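Long-range contacts in Mll7089 protein (Mesorhizobium loti, PDB 2OZ8), which is of unknown function but probably binds magnesium and may act as a hydro-lyase of the mandelate racemase/muconate lactonizing enzyme family: residues Thr245-Gly250 and Ala266-Asn271; Val193-Asn198 and Leu221-Pro226; Leu57-Glu62 and Arg360-Ala365. All coordinates share one frame; numbering follows the deposited sequence.

Contact 1. Residues Thr245-Gly250 and Ala266-Asn271; sequences TQINSG and AADILN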
ATOM      1  N   THR A 245       0.296 -13.057  24.104  1.00 30.64           N
ATOM      2  CA  THR A 245      -0.689 -12.315  24.861  1.00 29.62           C
ATOM      3  C   THR A 245      -1.371 -11.334  23.957  1.00 30.53           C
ATOM      4  O   THR A 245      -0.935 -11.178  22.817  1.00 31.46           O
ATOM      5  CB  THR A 245      -0.083 -11.606  26.135  1.00 30.14           C
ATOM      6  OG1 THR A 245      -1.139 -11.080  26.908  1.00 28.97           O
ATOM      7  CG2 THR A 245       0.825 -10.451  25.801  1.00 26.31           C
ATOM      8  N   GLN A 246      -2.412 -10.659  24.459  1.00 31.35           N
ATOM      9  CA  GLN A 246      -3.209  -9.719  23.661  1.00 32.46           C
ATOM     10  C   GLN A 246      -2.851  -8.266  23.934  1.00 33.21           C
ATOM     11  O   GLN A 246      -2.539  -7.927  25.067  1.00 33.38           O
ATOM     12  CB  GLN A 246      -4.685  -9.927  23.955  1.00 31.90           C
ATOM     13  CG  GLN A 246      -5.266 -11.242  23.393  1.00 34.30           C
ATOM     14  CD  GLN A 246      -6.667 -11.542  23.916  1.00 35.14           C
ATOM     15  OE1 GLN A 246      -7.615 -11.614  23.159  1.00 38.97           O
ATOM     16  NE2 GLN A 246      -6.787 -11.721  25.227  1.00 40.75           N
ATOM     17  N   ILE A 247      -2.897  -7.422  22.892  1.00 33.72           N
ATOM     18  CA  ILE A 247      -2.650  -6.007  23.002  1.00 33.44           C
ATOM     19  C   ILE A 247      -3.987  -5.281  23.052  1.00 34.62           C
ATOM     20  O   ILE A 247      -4.719  -5.213  22.056  1.00 35.48           O
ATOM     21  CB  ILE A 247      -1.823  -5.496  21.803  1.00 34.20           C
ATOM     22  CG1 ILE A 247      -0.539  -6.343  21.585  1.00 34.60           C
ATOM     23  CG2 ILE A 247      -1.510  -4.007  21.945  1.00 33.34           C
ATOM     24  CD1 ILE A 247       0.525  -6.231  22.715  1.00 36.36           C
ATOM     25  N   ASN A 248      -4.309  -4.712  24.207  1.00 35.05           N
ATOM     26  CA  ASN A 248      -5.625  -4.171  24.446  1.00 35.44           C
ATOM     27  C   ASN A 248      -5.437  -2.683  24.277  1.00 37.23           C
ATOM     28  O   ASN A 248      -4.551  -2.120  24.857  1.00 37.83           O
ATOM     29  CB  ASN A 248      -6.077  -4.613  25.855  1.00 34.87           C
ATOM     30  CG  ASN A 248      -7.489  -4.165  26.224  1.00 35.27           C
ATOM     31  OD1 ASN A 248      -7.902  -3.079  25.888  1.00 35.32           O
ATOM     32  ND2 ASN A 248      -8.222  -5.012  26.956  1.00 37.53           N
ATOM     33  N   SER A 249      -6.244  -2.038  23.453  1.00 39.46           N
ATOM     34  CA  SER A 249      -5.982  -0.646  23.074  1.00 42.50           C
ATOM     35  C   SER A 249      -7.244   0.161  22.932  1.00 43.76           C
ATOM     36  O   SER A 249      -8.287  -0.370  22.636  1.00 44.60           O
ATOM     37  CB  SER A 249      -5.243  -0.566  21.738  1.00 42.42           C
ATOM     38  OG  SER A 249      -4.382   0.561  21.753  1.00 47.34           O
ATOM     39  N   GLY A 250      -7.132   1.455  23.156  1.00 46.81           N
ATOM     40  CA  GLY A 250      -8.175   2.420  22.797  1.00 50.73           C
ATOM     41  C   GLY A 250      -8.457   3.500  23.827  1.00 53.46           C
ATOM     42  O   GLY A 250      -9.383   4.300  23.631  1.00 53.99           O
ATOM     43  N   ALA A 266      -4.886  -2.058  14.760  1.00 40.16           N
ATOM     44  CA  ALA A 266      -3.969  -1.671  15.818  1.00 39.50           C
ATOM     45  C   ALA A 266      -4.362  -2.181  17.223  1.00 39.56           C
ATOM     46  O   ALA A 266      -3.818  -1.740  18.227  1.00 40.60           O
ATOM     47  CB  ALA A 266      -3.852  -0.144  15.819  1.00 39.24           C
ATOM     48  N   ALA A 267      -5.281  -3.129  17.300  1.00 38.70           N
ATOM     49  CA  ALA A 267      -5.730  -3.634  18.565  1.00 37.41           C
ATOM     50  C   ALA A 267      -6.079  -5.082  18.405  1.00 36.70           C
ATOM     51  O   ALA A 267      -6.770  -5.445  17.458  1.00 36.28           O
ATOM     52  CB  ALA A 267      -6.998  -2.877  19.001  1.00 38.62           C
ATOM     53  N   ASP A 268      -5.620  -5.912  19.329  1.00 35.31           N
ATOM     54  CA  ASP A 268      -6.196  -7.245  19.456  1.00 34.60           C
ATOM     55  C   ASP A 268      -7.512  -7.163  20.207  1.00 33.51           C
ATOM     56  O   ASP A 268      -8.406  -7.961  19.961  1.00 33.68           O
ATOM     57  CB  ASP A 268      -5.269  -8.188  20.220  1.00 35.09           C
ATOM     58  CG  ASP A 268      -3.995  -8.491  19.488  1.00 37.20           C
ATOM     59  OD1 ASP A 268      -3.999  -8.711  18.260  1.00 39.47           O
ATOM     60  OD2 ASP A 268      -2.962  -8.550  20.166  1.00 40.84           O
ATOM     61  N   ILE A 269      -7.618  -6.239  21.152  1.00 32.56           N
ATOM     62  CA  ILE A 269      -8.867  -6.048  21.914  1.00 32.73           C
ATOM     63  C   ILE A 269      -9.113  -4.541  21.948  1.00 33.12           C
ATOM     64  O   ILE A 269      -8.145  -3.800  22.094  1.00 32.90           O
ATOM     65  CB  ILE A 269      -8.787  -6.507  23.387  1.00 31.67           C
ATOM     66  CG1 ILE A 269      -8.373  -7.952  23.522  1.00 31.19           C
ATOM     67  CG2 ILE A 269     -10.157  -6.283  24.161  1.00 33.36           C
ATOM     68  CD1 ILE A 269      -7.803  -8.217  24.836  1.00 29.34           C
ATOM     69  N   LEU A 270     -10.370  -4.100  21.760  1.00 33.36           N
ATOM     70  CA  LEU A 270     -10.700  -2.679  21.911  1.00 34.49           C
ATOM     71  C   LEU A 270     -11.261  -2.397  23.322  1.00 34.29           C
ATOM     72  O   LEU A 270     -12.214  -3.076  23.697  1.00 35.32           O
ATOM     73  CB  LEU A 270     -11.649  -2.204  20.784  1.00 34.80           C
ATOM     74  CG  LEU A 270     -12.229  -0.758  20.845  1.00 34.59           C
ATOM     75  CD1 LEU A 270     -11.215   0.252  20.410  1.00 34.76           C
ATOM     76  CD2 LEU A 270     -13.429  -0.640  19.948  1.00 35.79           C
ATOM     77  N   ASN A 271     -10.653  -1.503  24.136  1.00 33.59           N
ATOM     78  CA  ASN A 271     -11.275  -1.131  25.439  0.50 33.79           C
ATOM     79  C   ASN A 271     -12.227   0.046  25.254  1.00 34.42           C
ATOM     80  O   ASN A 271     -11.964   0.949  24.482  1.00 34.97           O
ATOM     81  CB  ASN A 271     -10.244  -0.785  26.521  0.50 32.57           C
ATOM     82  CG  ASN A 271     -10.830  -0.808  27.963  0.50 33.06           C
ATOM     83  OD1 ASN A 271     -10.891   0.252  28.641  0.50 33.13           O
ATOM     84  ND2 ASN A 271     -11.205  -2.008  28.458  0.50 24.50           N
TER
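Ile269 carries CG1 anti to its carbonyl carbon (chi1 -56°), which brings CD1 across the side chain of Gln246. Asn248 has CG trans to the backbone N (chi1 -177°), and this sets its amide beside the same isoleucine. The chains of Gln246 and Ile269 cross at about a right angle, with Gln246 CD 3.6 Å from Ile269 CD1. Asn248 ND2 rests 3.6 Å from Ile269 CG2 and is also hydrogen-bonded to Ser294 OG. An alanine here lacks the amide, which would probably open a gap beside Ile269 CG2 and leave Ser294 OG with Asn271 ND2 but without its Asn248 partner. Asp268 OD2 takes the amide of Ile247 on its anti lone pair, at 3.0 Å from Ile247 N and nearly straight (163°). The same oxygen forms a salt bridge with Lys204 of the second subunit. Two donors grip Ile247 O. Asp268 N lies in the carbonyl plane, 3.0 Å from Ile247 O, while Ile269 N comes from above that plane, 3.2 Å from Ile247 O. Further along, Ser249 N reaches Ile269 O at 2.9 Å and Asn271 N reaches Ser249 O at 3.0 Å. Gly250 follows with backbone angles that call for glycine. The bonds align strands 246-249 and 269-272 in parallel, with helix 255-263 between them in sequence, a beta-alpha-beta unit of the barrel found in enolase-like C-terminal domains.

Contact 2. Residues Val193-Asn198 and Leu221-Pro226; sequences VMIDPN and LWVEDP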
ATOM      1  N   VAL A 193      -3.971 -12.614  34.581  1.00 38.17           N
ATOM      2  CA  VAL A 193      -3.302 -11.330  34.920  1.00 35.39           C
ATOM      3  C   VAL A 193      -3.213 -10.356  33.736  1.00 34.56           C
ATOM      4  O   VAL A 193      -2.850 -10.753  32.627  1.00 34.33           O
ATOM      5  CB  VAL A 193      -1.867 -11.574  35.547  1.00 35.48           C
ATOM      6  CG1 VAL A 193      -1.154 -10.283  35.823  1.00 30.20           C
ATOM      7  CG2 VAL A 193      -1.973 -12.417  36.847  1.00 35.41           C
ATOM      8  N   MET A 194      -3.535  -9.096  33.971  1.00 33.00           N
ATOM      9  CA  MET A 194      -3.359  -8.054  32.971  1.00 32.83           C
ATOM     10  C   MET A 194      -2.451  -6.975  33.515  1.00 33.42           C
ATOM     11  O   MET A 194      -2.465  -6.680  34.737  1.00 32.67           O
ATOM     12  CB  MET A 194      -4.706  -7.435  32.545  1.00 32.98           C
ATOM     13  CG  MET A 194      -5.907  -8.461  32.266  1.00 34.36           C
ATOM     14  SD  MET A 194      -6.783  -9.443  33.578  1.00 25.56           S
ATOM     15  CE  MET A 194      -8.333  -9.253  32.853  1.00 33.17           C
ATOM     16  N   ILE A 195      -1.654  -6.377  32.622  1.00 33.60           N
ATOM     17  CA  ILE A 195      -0.887  -5.200  32.984  1.00 33.58           C
ATOM     18  C   ILE A 195      -1.308  -3.990  32.173  1.00 33.76           C
ATOM     19  O   ILE A 195      -1.696  -4.129  31.038  1.00 33.57           O
ATOM     20  CB  ILE A 195       0.649  -5.389  32.879  1.00 33.36           C
ATOM     21  CG1 ILE A 195       1.050  -5.811  31.486  1.00 34.57           C
ATOM     22  CG2 ILE A 195       1.163  -6.364  33.953  1.00 31.24           C
ATOM     23  CD1 ILE A 195       2.528  -5.598  31.170  1.00 37.25           C
ATOM     24  N   ASP A 196      -1.198  -2.803  32.775  1.00 34.49           N
ATOM     25  CA  ASP A 196      -1.578  -1.536  32.172  1.00 34.24           C
ATOM     26  C   ASP A 196      -0.494  -0.490  32.415  1.00 35.20           C
ATOM     27  O   ASP A 196      -0.475   0.129  33.460  1.00 36.32           O
ATOM     28  CB  ASP A 196      -2.856  -1.056  32.817  1.00 33.95           C
ATOM     29  CG  ASP A 196      -3.448   0.163  32.115  1.00 36.90           C
ATOM     30  OD1 ASP A 196      -2.781   0.820  31.269  1.00 37.63           O
ATOM     31  OD2 ASP A 196      -4.599   0.490  32.441  1.00 40.24           O
ATOM     32  N   PRO A 197       0.426  -0.304  31.458  1.00 36.04           N
ATOM     33  CA  PRO A 197       1.481   0.716  31.507  1.00 36.74           C
ATOM     34  C   PRO A 197       0.992   2.145  31.251  1.00 38.12           C
ATOM     35  O   PRO A 197       1.748   3.091  31.457  1.00 38.75           O
ATOM     36  CB  PRO A 197       2.383   0.337  30.316  1.00 36.84           C
ATOM     37  CG  PRO A 197       1.993  -1.105  29.969  1.00 36.56           C
ATOM     38  CD  PRO A 197       0.527  -1.130  30.236  1.00 34.87           C
ATOM     39  N   ASN A 198      -0.226   2.307  30.743  1.00 38.84           N
ATOM     40  CA  ASN A 198      -0.761   3.621  30.436  1.00 39.06           C
ATOM     41  C   ASN A 198       0.176   4.511  29.649  1.00 38.63           C
ATOM     42  O   ASN A 198       0.434   5.674  30.034  1.00 38.11           O
ATOM     43  CB  ASN A 198      -1.193   4.321  31.691  1.00 40.21           C
ATOM     44  CG  ASN A 198      -2.553   4.891  31.554  1.00 46.64           C
ATOM     45  OD1 ASN A 198      -2.747   5.968  30.971  1.00 48.65           O
ATOM     46  ND2 ASN A 198      -3.559   4.126  32.048  1.00 53.86           N
ATOM     47  N   LEU A 221      -2.894 -12.403  30.349  1.00 36.38           N
ATOM     48  CA  LEU A 221      -4.071 -12.329  29.484  1.00 34.25           C
ATOM     49  C   LEU A 221      -4.024 -11.166  28.487  1.00 34.06           C
ATOM     50  O   LEU A 221      -4.311 -11.337  27.285  1.00 35.89           O
ATOM     51  CB  LEU A 221      -5.316 -12.236  30.342  1.00 33.81           C
ATOM     52  CG  LEU A 221      -6.633 -12.398  29.615  1.00 33.52           C
ATOM     53  CD1 LEU A 221      -6.610 -13.738  28.712  1.00 36.02           C
ATOM     54  CD2 LEU A 221      -7.788 -12.335  30.604  1.00 30.76           C
ATOM     55  N   TRP A 222      -3.664  -9.978  28.950  1.00 33.11           N
ATOM     56  CA  TRP A 222      -3.488  -8.838  28.027  1.00 32.24           C
ATOM     57  C   TRP A 222      -2.648  -7.739  28.656  1.00 32.80           C
ATOM     58  O   TRP A 222      -2.492  -7.666  29.870  1.00 33.88           O
ATOM     59  CB  TRP A 222      -4.816  -8.280  27.450  1.00 31.01           C
ATOM     60  CG  TRP A 222      -5.714  -7.416  28.349  1.00 30.29           C
ATOM     61  CD1 TRP A 222      -5.390  -6.233  28.939  1.00 33.06           C
ATOM     62  CD2 TRP A 222      -7.090  -7.651  28.684  1.00 29.82           C
ATOM     63  NE1 TRP A 222      -6.458  -5.720  29.641  1.00 30.12           N
ATOM     64  CE2 TRP A 222      -7.516  -6.574  29.508  1.00 32.68           C
ATOM     65  CE3 TRP A 222      -8.007  -8.654  28.366  1.00 28.05           C
ATOM     66  CZ2 TRP A 222      -8.831  -6.485  30.023  1.00 32.28           C
ATOM     67  CZ3 TRP A 222      -9.268  -8.567  28.860  1.00 31.15           C
ATOM     68  CH2 TRP A 222      -9.679  -7.500  29.691  1.00 31.88           C
ATOM     69  N   VAL A 223      -2.066  -6.942  27.789  1.00 33.19           N
ATOM     70  CA  VAL A 223      -1.408  -5.717  28.173  0.50 32.68           C
ATOM     71  C   VAL A 223      -2.257  -4.587  27.581  1.00 33.82           C
ATOM     72  O   VAL A 223      -2.633  -4.601  26.399  1.00 33.04           O
ATOM     73  CB  VAL A 223       0.092  -5.661  27.714  0.50 32.77           C
ATOM     74  CG1 VAL A 223       0.245  -5.912  26.219  0.50 30.03           C
ATOM     75  CG2 VAL A 223       0.749  -4.334  28.119  0.50 31.05           C
ATOM     76  N   GLU A 224      -2.574  -3.603  28.419  1.00 35.02           N
ATOM     77  CA  GLU A 224      -3.490  -2.562  28.040  1.00 36.37           C
ATOM     78  C   GLU A 224      -2.773  -1.246  27.816  1.00 36.11           C
ATOM     79  O   GLU A 224      -1.961  -0.871  28.622  1.00 36.72           O
ATOM     80  CB  GLU A 224      -4.453  -2.420  29.189  1.00 37.19           C
ATOM     81  CG  GLU A 224      -5.806  -1.876  28.806  1.00 42.80           C
ATOM     82  CD  GLU A 224      -6.851  -2.115  29.895  1.00 47.40           C
ATOM     83  OE1 GLU A 224      -6.937  -3.240  30.475  1.00 46.52           O
ATOM     84  OE2 GLU A 224      -7.587  -1.154  30.153  1.00 49.85           O
ATOM     85  N   ASP A 225      -3.082  -0.533  26.742  1.00 35.97           N
ATOM     86  CA  ASP A 225      -2.438   0.732  26.433  1.00 36.95           C
ATOM     87  C   ASP A 225      -0.917   0.800  26.717  1.00 36.83           C
ATOM     88  O   ASP A 225      -0.469   1.672  27.450  1.00 37.03           O
ATOM     89  CB  ASP A 225      -3.136   1.874  27.155  1.00 37.06           C
ATOM     90  CG  ASP A 225      -4.611   1.865  26.939  1.00 41.80           C
ATOM     91  OD1 ASP A 225      -5.050   1.828  25.769  1.00 45.04           O
ATOM     92  OD2 ASP A 225      -5.361   1.884  27.953  1.00 50.24           O
ATOM     93  N   PRO A 226      -0.113  -0.093  26.104  1.00 36.68           N
ATOM     94  CA  PRO A 226       1.293  -0.083  26.515  1.00 35.61           C
ATOM     95  C   PRO A 226       2.082   1.146  26.037  1.00 36.34           C
ATOM     96  O   PRO A 226       3.102   1.472  26.653  1.00 37.02           O
ATOM     97  CB  PRO A 226       1.860  -1.358  25.876  1.00 36.42           C
ATOM     98  CG  PRO A 226       0.955  -1.690  24.723  1.00 36.31           C
ATOM     99  CD  PRO A 226      -0.414  -1.096  25.045  1.00 35.50           C
TER
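Met194 covers one face of the Trp222 ring. Its CG stands over the five-membered ring, 3.7 Å from the centroid and close to the ring normal. Met194 SD lies farther off, 5.0 Å above the centroid of the six-membered ring, as a distant Met-aromatic contact. The methionine chain bends at chi2 and chi3, carrying CE back to the ring and alongside Leu221, with Met194 CE 3.9 Å from Leu221 CD2. With CG between the backbone N and the carbonyl carbon (chi1 76°), the indole of Trp222 lies beside Met194 and offers it a face. The ring also meets Trp315 edge-to-face. On the other sheet face, Ile195 CG1 and Pro197 CD both pack on Val223 CG2. Farther along, Pro197 CG packs 3.7 Å from Pro226 CA. Ile195 N bonds Trp222 O at 3.2 Å and Glu224 N bonds Ile195 O at 2.8 Å. The strands run parallel, joined through helix 203-215, as one beta-alpha-beta unit of the enolase-type barrel. Their C-terminal ends carry the acids. In relatives such strand ends hold the carboxylates that bind magnesium, and Asp196 and Glu224 are consistent with that layout. Glu224 OE1 accepts from Trp222 NE1 at 2.7 Å, on its anti side and somewhat out of the carboxylate plane, a bond that, with Lys165, is likely to hold this carboxylate in place. Asp196 OD2 pairs with Lys167. Asp196 OD2 and Glu224 OE2 are 4.1 Å apart, their carboxylate planes 23° from each other. Asn198 N gives Asp196 OD1 a weak bond, and Asn198 OD1 is hydrogen-bonded to Tyr252 OH.

Contact 3. Residues Leu57-Glu62 and Arg360-Ala365; sequences LPDQQE and RPRRLA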
ATOM      1  N   LEU A  57     -14.997  19.780  39.648  1.00 47.70           N
ATOM      2  CA  LEU A  57     -16.111  20.384  38.950  1.00 46.76           C
ATOM      3  C   LEU A  57     -16.287  21.837  39.366  1.00 45.67           C
ATOM      4  O   LEU A  57     -15.976  22.197  40.495  1.00 46.17           O
ATOM      5  CB  LEU A  57     -17.390  19.587  39.216  1.00 46.20           C
ATOM      6  CG  LEU A  57     -17.475  18.267  38.466  1.00 46.45           C
ATOM      7  CD1 LEU A  57     -18.661  17.469  38.928  1.00 45.27           C
ATOM      8  CD2 LEU A  57     -17.565  18.543  36.977  1.00 45.78           C
ATOM      9  N   PRO A  58     -16.794  22.682  38.468  1.00 44.77           N
ATOM     10  CA  PRO A  58     -17.169  23.984  38.996  1.00 45.07           C
ATOM     11  C   PRO A  58     -18.398  23.854  39.937  1.00 45.29           C
ATOM     12  O   PRO A  58     -18.858  22.719  40.215  1.00 44.84           O
ATOM     13  CB  PRO A  58     -17.502  24.799  37.735  1.00 45.00           C
ATOM     14  CG  PRO A  58     -17.873  23.802  36.717  1.00 44.85           C
ATOM     15  CD  PRO A  58     -17.073  22.557  37.031  1.00 44.90           C
ATOM     16  N   ASP A  59     -18.912  24.990  40.420  1.00 45.20           N
ATOM     17  CA  ASP A  59     -20.081  24.996  41.325  1.00 45.71           C
ATOM     18  C   ASP A  59     -21.312  24.379  40.676  1.00 44.56           C
ATOM     19  O   ASP A  59     -21.489  24.488  39.469  1.00 44.02           O
ATOM     20  CB  ASP A  59     -20.420  26.417  41.731  1.00 46.27           C
ATOM     21  CG  ASP A  59     -19.387  27.026  42.619  1.00 49.94           C
ATOM     22  OD1 ASP A  59     -18.557  26.305  43.222  1.00 54.42           O
ATOM     23  OD2 ASP A  59     -19.401  28.265  42.708  1.00 57.82           O
ATOM     24  N   GLN A  60     -22.147  23.741  41.478  1.00 44.22           N
ATOM     25  CA  GLN A  60     -23.395  23.165  41.010  1.00 45.70           C
ATOM     26  C   GLN A  60     -24.024  24.141  40.030  1.00 45.46           C
ATOM     27  O   GLN A  60     -24.449  23.738  38.968  1.00 46.45           O
ATOM     28  CB  GLN A  60     -24.349  22.915  42.195  1.00 45.46           C
ATOM     29  CG  GLN A  60     -25.442  21.861  42.018  1.00 46.24           C
ATOM     30  CD  GLN A  60     -25.885  21.194  43.382  1.00 49.86           C
ATOM     31  OE1 GLN A  60     -25.117  20.403  44.065  1.00 48.14           O
ATOM     32  NE2 GLN A  60     -27.147  21.489  43.766  1.00 51.66           N
ATOM     33  N   GLN A  61     -24.041  25.426  40.376  1.00 45.47           N
ATOM     34  CA  GLN A  61     -24.690  26.445  39.577  1.00 45.93           C
ATOM     35  C   GLN A  61     -23.999  26.665  38.203  1.00 45.04           C
ATOM     36  O   GLN A  61     -24.668  26.937  37.197  1.00 44.37           O
ATOM     37  CB  GLN A  61     -24.802  27.769  40.386  1.00 45.86           C
ATOM     38  CG  GLN A  61     -25.755  28.839  39.779  1.00 47.09           C
ATOM     39  CD  GLN A  61     -25.698  30.221  40.497  1.00 48.48           C
ATOM     40  OE1 GLN A  61     -26.187  30.399  41.626  1.00 48.16           O
ATOM     41  NE2 GLN A  61     -25.140  31.204  39.812  1.00 53.55           N
ATOM     42  N   GLU A  62     -22.666  26.591  38.179  1.00 44.09           N
ATOM     43  CA  GLU A  62     -21.931  26.720  36.943  1.00 43.88           C
ATOM     44  C   GLU A  62     -22.299  25.510  36.021  1.00 44.03           C
ATOM     45  O   GLU A  62     -22.618  25.706  34.847  1.00 43.32           O
ATOM     46  CB  GLU A  62     -20.431  26.860  37.231  1.00 43.27           C
ATOM     47  CG  GLU A  62     -19.526  27.270  36.054  1.00 45.25           C
ATOM     48  CD  GLU A  62     -20.047  28.457  35.166  1.00 50.38           C
ATOM     49  OE1 GLU A  62     -20.838  29.359  35.615  1.00 49.43           O
ATOM     50  OE2 GLU A  62     -19.650  28.469  33.981  1.00 49.55           O
ATOM     51  N   ARG A 360     -22.317  18.751  47.511  1.00 45.22           N
ATOM     52  CA  ARG A 360     -21.371  19.906  47.711  1.00 45.46           C
ATOM     53  C   ARG A 360     -21.452  20.879  46.549  1.00 45.66           C
ATOM     54  O   ARG A 360     -20.660  20.793  45.619  1.00 46.25           O
ATOM     55  CB  ARG A 360     -19.875  19.510  47.839  1.00 45.32           C
ATOM     56  CG  ARG A 360     -19.463  18.440  48.825  1.00 46.55           C
ATOM     57  CD  ARG A 360     -19.491  18.929  50.230  1.00 51.80           C
ATOM     58  NE  ARG A 360     -19.278  17.830  51.175  1.00 55.71           N
ATOM     59  CZ  ARG A 360     -20.201  17.351  52.014  1.00 55.04           C
ATOM     60  NH1 ARG A 360     -21.431  17.853  52.045  1.00 51.47           N
ATOM     61  NH2 ARG A 360     -19.880  16.344  52.820  1.00 55.84           N
ATOM     62  N   PRO A 361     -22.371  21.846  46.627  1.00 45.99           N
ATOM     63  CA  PRO A 361     -22.672  22.761  45.510  1.00 45.56           C
ATOM     64  C   PRO A 361     -21.496  23.660  45.159  1.00 45.23           C
ATOM     65  O   PRO A 361     -21.406  24.180  44.037  1.00 44.28           O
ATOM     66  CB  PRO A 361     -23.820  23.632  46.081  1.00 45.39           C
ATOM     67  CG  PRO A 361     -24.355  22.845  47.243  1.00 45.17           C
ATOM     68  CD  PRO A 361     -23.195  22.140  47.826  1.00 45.59           C
ATOM     69  N   ARG A 362     -20.625  23.866  46.133  1.00 45.42           N
ATOM     70  CA  ARG A 362     -19.602  24.899  46.040  1.00 46.37           C
ATOM     71  C   ARG A 362     -18.253  24.205  46.026  1.00 45.87           C
ATOM     72  O   ARG A 362     -18.010  23.283  46.851  1.00 46.86           O
ATOM     73  CB  ARG A 362     -19.751  25.884  47.206  1.00 47.46           C
ATOM     74  CG  ARG A 362     -18.540  26.821  47.482  1.00 50.98           C
ATOM     75  CD  ARG A 362     -18.705  28.191  46.837  1.00 55.57           C
ATOM     76  NE  ARG A 362     -17.415  28.871  46.747  1.00 60.49           N
ATOM     77  CZ  ARG A 362     -16.423  28.509  45.932  1.00 64.02           C
ATOM     78  NH1 ARG A 362     -16.567  27.479  45.104  1.00 65.87           N
ATOM     79  NH2 ARG A 362     -15.283  29.189  45.923  1.00 65.51           N
ATOM     80  N   ARG A 363     -17.434  24.573  45.037  1.00 44.30           N
ATOM     81  CA  ARG A 363     -16.120  23.969  44.833  1.00 43.51           C
ATOM     82  C   ARG A 363     -15.213  24.212  46.050  1.00 43.42           C
ATOM     83  O   ARG A 363     -14.985  25.371  46.438  1.00 43.73           O
ATOM     84  CB  ARG A 363     -15.459  24.460  43.518  1.00 43.47           C
ATOM     85  CG  ARG A 363     -13.979  23.898  43.270  1.00 43.67           C
ATOM     86  CD  ARG A 363     -13.379  24.324  41.907  1.00 42.13           C
ATOM     87  NE  ARG A 363     -13.490  25.762  41.718  1.00 40.57           N
ATOM     88  CZ  ARG A 363     -13.805  26.394  40.580  1.00 41.47           C
ATOM     89  NH1 ARG A 363     -14.002  25.726  39.434  1.00 40.32           N
ATOM     90  NH2 ARG A 363     -13.890  27.728  40.588  1.00 38.42           N
ATOM     91  N   LEU A 364     -14.695  23.123  46.636  1.00 42.51           N
ATOM     92  CA  LEU A 364     -13.831  23.216  47.806  1.00 41.35           C
ATOM     93  C   LEU A 364     -12.361  23.002  47.505  1.00 41.44           C
ATOM     94  O   LEU A 364     -12.001  22.371  46.538  1.00 43.02           O
ATOM     95  CB  LEU A 364     -14.288  22.223  48.881  1.00 40.74           C
ATOM     96  CG  LEU A 364     -15.733  22.367  49.444  1.00 42.10           C
ATOM     97  CD1 LEU A 364     -16.183  21.247  50.443  1.00 34.87           C
ATOM     98  CD2 LEU A 364     -15.996  23.774  50.041  1.00 40.19           C
ATOM     99  N   ALA A 365     -11.493  23.505  48.368  1.00 41.45           N
ATOM    100  CA  ALA A 365     -10.115  23.115  48.361  1.00 40.66           C
ATOM    101  C   ALA A 365     -10.068  21.658  48.817  1.00 41.17           C
ATOM    102  O   ALA A 365     -10.979  21.184  49.480  1.00 41.26           O
ATOM    103  CB  ALA A 365      -9.335  24.028  49.285  1.00 39.57           C
TER
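Asp59 and Gln60 form the tight part of this contact, against the backbone of Pro361 to Arg363. Asp59 CG lies anti to the carbonyl carbon (chi1 -69°), which places OD1 within bonding distance of the 360-365 backbone. Asp59 OD1 accepts from Arg363 N at 2.7 Å, nearly along its C-O axis and almost straight (167°). Next to it, Gln60 N bonds Pro361 O, also at 2.7 Å. Asp59 CA presses on the same carbonyl, 3.1 Å from Pro361 O. Asp59 is at the N-cap position of helix 60-70, yet its carboxylate serves the other segment and makes no capping bond.

The outer side is looser. Arg362 NH1 reaches Asp59 OD1 at 3.0 Å as a salt bridge, but the hydrogen bond in it is weak. The acid lies at the edge of the guanidinium, with the two planes 69° apart, and Arg362 is exposed. Gln60 and Pro361 lie side by side, with Gln60 CB 4.0 Å from Pro361 CB. Gln60 OE1 is bound to Arg12 N, which fixes the amide end.

Arg363 goes the other way. Its chain bends at chi3 and passes Leu57 O, with Arg363 CD 3.6 Å away. Arg363 NH1 then comes to 3.6 Å from Pro58 CA. Arg363 NH2 forms a salt bridge with Glu62 OE1 of the third subunit, and Glu62 OE2 does the same with Arg363 NH1 of that subunit. The contact fastens the late chain, past helix 352-357, to the first helix of the N-terminal domain, which in the enolase superfamily caps the barrel.

From the N terminus, the chain first passes 57-62, the start of helix 60-70. Contact 3 ties it to 360-365, closing a loop of about 300 residues. Contacts 2 and 1 are both nested inside that loop, in series. Contact 2 joins 193-198 to 221-226 round helix 203-215. Contact 1 then joins 245-250 to 266-271 round helix 255-263. They meet along neighbouring strands 222-224 and 246-249, where Asn248 N probably bonds Val223 O at 2.8 Å. Four consecutive parallel strands of the barrel are thus linked. Contact 3 lies on the opposite side of the chain's centre, its centre about 37 Å from that of contact 1, and touches neither.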